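Local coordinates for malonyl acyl carrier protein transacylase (Streptococcus pneumoniae, PDB 3IM8) that probably transfers the malonyl group from malonyl-CoA to the holo acyl carrier protein, supplying malonyl-ACP for fatty acid synthesis, at residues P274-S279 / L291-E295. Residues are numbered along the deposited sequence; the frame is centred on the assembly and turned at random.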
loop_
_atom_site.group_PDB
_atom_site.type_symbol
_atom_site.label_atom_id
_atom_site.label_comp_id
_atom_site.label_asym_id
_atom_site.label_seq_id
_atom_site.Cartn_x
_atom_site.Cartn_y
_atom_site.Cartn_z
ATOM N N PRO A 274 -0.985 -1.604 -10.201
ATOM C CA PRO A 274 -2.241 -2.251 -10.636
ATOM C C PRO A 274 -3.468 -1.836 -9.863
ATOM O O PRO A 274 -3.367 -1.496 -8.676
ATOM C CB PRO A 274 -1.971 -3.744 -10.365
ATOM C CG PRO A 274 -0.835 -3.763 -9.303
ATOM C CD PRO A 274 -0.004 -2.576 -9.674
ATOM N N GLY A 275 -4.635 -1.925 -10.484
ATOM C CA GLY A 275 -5.879 -1.720 -9.740
ATOM C C GLY A 275 -6.315 -0.263 -9.581
ATOM O O GLY A 275 -5.577 0.652 -9.952
ATOM N N LYS A 276 -7.519 -0.092 -9.033
ATOM C CA LYS A 276 -8.125 1.190 -8.748
ATOM C C LYS A 276 -8.673 1.280 -7.285
ATOM O O LYS A 276 -9.677 1.948 -6.995
ATOM C CB LYS A 276 -9.182 1.521 -9.834
ATOM C CG LYS A 276 -10.480 0.725 -9.837
ATOM C CD LYS A 276 -11.448 1.299 -10.889
ATOM C CE LYS A 276 -11.976 0.185 -11.858
ATOM N NZ LYS A 276 -13.267 -0.358 -11.372
ATOM N N VAL A 277 -7.964 0.655 -6.349
ATOM C CA VAL A 277 -8.421 0.628 -4.941
ATOM C C VAL A 277 -8.349 2.036 -4.269
ATOM O O VAL A 277 -9.286 2.448 -3.612
ATOM C CB VAL A 277 -7.654 -0.417 -4.067
ATOM C CG1 VAL A 277 -8.123 -0.324 -2.578
ATOM C CG2 VAL A 277 -7.804 -1.873 -4.625
ATOM N N LEU A 278 -7.223 2.739 -4.409
ATOM C CA LEU A 278 -7.090 4.059 -3.800
ATOM C C LEU A 278 -8.062 5.070 -4.387
ATOM O O LEU A 278 -8.632 5.914 -3.637
ATOM C CB LEU A 278 -5.639 4.567 -3.854
ATOM C CG LEU A 278 -4.657 3.540 -3.281
ATOM C CD1 LEU A 278 -3.152 4.019 -3.270
ATOM C CD2 LEU A 278 -5.054 3.049 -1.836
ATOM N N SER A 279 -8.243 5.017 -5.709
ATOM C CA SER A 279 -9.272 5.851 -6.365
ATOM C C SER A 279 -10.657 5.708 -5.740
ATOM O O SER A 279 -11.288 6.707 -5.450
ATOM C CB SER A 279 -9.369 5.555 -7.864
ATOM O OG SER A 279 -8.107 5.730 -8.458
ATOM N N LEU A 291 -9.593 12.908 -10.310
ATOM C CA LEU A 291 -9.003 11.605 -10.092
ATOM C C LEU A 291 -8.946 10.815 -11.387
ATOM O O LEU A 291 -9.815 10.956 -12.259
ATOM C CB LEU A 291 -9.859 10.880 -9.098
ATOM C CG LEU A 291 -9.651 9.477 -8.520
ATOM C CD1 LEU A 291 -8.322 9.287 -7.766
ATOM C CD2 LEU A 291 -10.819 9.401 -7.533
ATOM N N ALA A 292 -7.923 9.965 -11.469
ATOM C CA ALA A 292 -7.604 9.172 -12.616
ATOM C C ALA A 292 -6.728 8.052 -12.078
ATOM O O ALA A 292 -6.085 8.192 -11.036
ATOM C CB ALA A 292 -6.805 10.013 -13.571
ATOM N N HIS A 293 -6.722 6.926 -12.766
ATOM C CA HIS A 293 -5.795 5.872 -12.440
ATOM C C HIS A 293 -5.183 5.351 -13.721
ATOM O O HIS A 293 -5.798 5.462 -14.762
ATOM C CB HIS A 293 -6.515 4.772 -11.665
ATOM C CG HIS A 293 -7.608 4.092 -12.431
ATOM N ND1 HIS A 293 -7.395 2.948 -13.183
ATOM C CD2 HIS A 293 -8.925 4.378 -12.553
ATOM C CE1 HIS A 293 -8.530 2.565 -13.735
ATOM N NE2 HIS A 293 -9.471 3.425 -13.375
ATOM N N VAL A 294 -3.968 4.790 -13.655
ATOM C CA VAL A 294 -3.348 4.174 -14.805
ATOM C C VAL A 294 -2.829 2.801 -14.408
ATOM O O VAL A 294 -1.981 2.712 -13.493
ATOM C CB VAL A 294 -2.205 5.059 -15.383
ATOM C CG1 VAL A 294 -1.586 4.373 -16.601
ATOM C CG2 VAL A 294 -2.741 6.363 -15.854
ATOM N N GLU A 295 -3.362 1.741 -15.042
ATOM C CA GLU A 295 -2.862 0.359 -14.808
ATOM C C GLU A 295 -2.637 -0.444 -16.116
ATOM O O GLU A 295 -2.024 -1.508 -16.090
ATOM C CB GLU A 295 -3.842 -0.425 -13.912
ATOM C CG GLU A 295 -5.140 -0.737 -14.632
ATOM C CD GLU A 295 -6.092 -1.548 -13.816
ATOM O OE1 GLU A 295 -5.660 -2.239 -12.877
ATOM O OE2 GLU A 295 -7.299 -1.458 -14.083
HETATM O O HOH W 1 -4.477 2.239 -11.671
#
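Gly-275, Lys-276 and Ser-279 face Glu-295, His-293 and Leu-291 across a beta-alpha-beta unit, in which strand 268-272 leads through helix 277-285 to strand 290-294, an edge strand of the four-stranded parallel sheet. The polar link lies at the loop end. Gly-275 N donates to Glu-295 OE1 at 2.6 Å, with an N-H...O angle of 146°; the donor approaches from above the carboxylate plane. The Glu-295 side chain runs extended beyond CG, reaching the backbone just after Pro-274, which follows a cis peptide bond and packs against helix 58-78. A water gives a second, looser link: it donates to Gly-275 O at 2.6 Å and makes a weak hydrogen bond with His-293 ND1 at 3.4 Å. Lys-276, the N-cap residue of the helix, lays its CB over one face of the His-293 imidazole, a CH-pi contact 3.9 Å from the centroid and only 4° off the normal. CG of His-293 sits between its backbone N and carbonyl carbon (chi1 63°), which lifts the ring off the strand toward the helix start. The lysine chain then carries CD past the ring to NE2 and bends at chi3 and chi4, taking the ammonium group away from the strand. Farther along, the contact becomes one of van der Waals packing at Ser-279, whose CB and OG lie against Leu-291 CD1, while OG also touches His-293 CB. The hydroxyl is hydrogen-bonded to Glu-271 of the neighbouring strand, whose other carboxylate oxygen accepts from Leu-278 N, so a single glutamate ties the first helical turn to the sheet. Leu-291 meets the serine with both methyls, CD1 lying 3.6 Å from Ser-279 OG and CD2 3.4 Å from Ser-279 O.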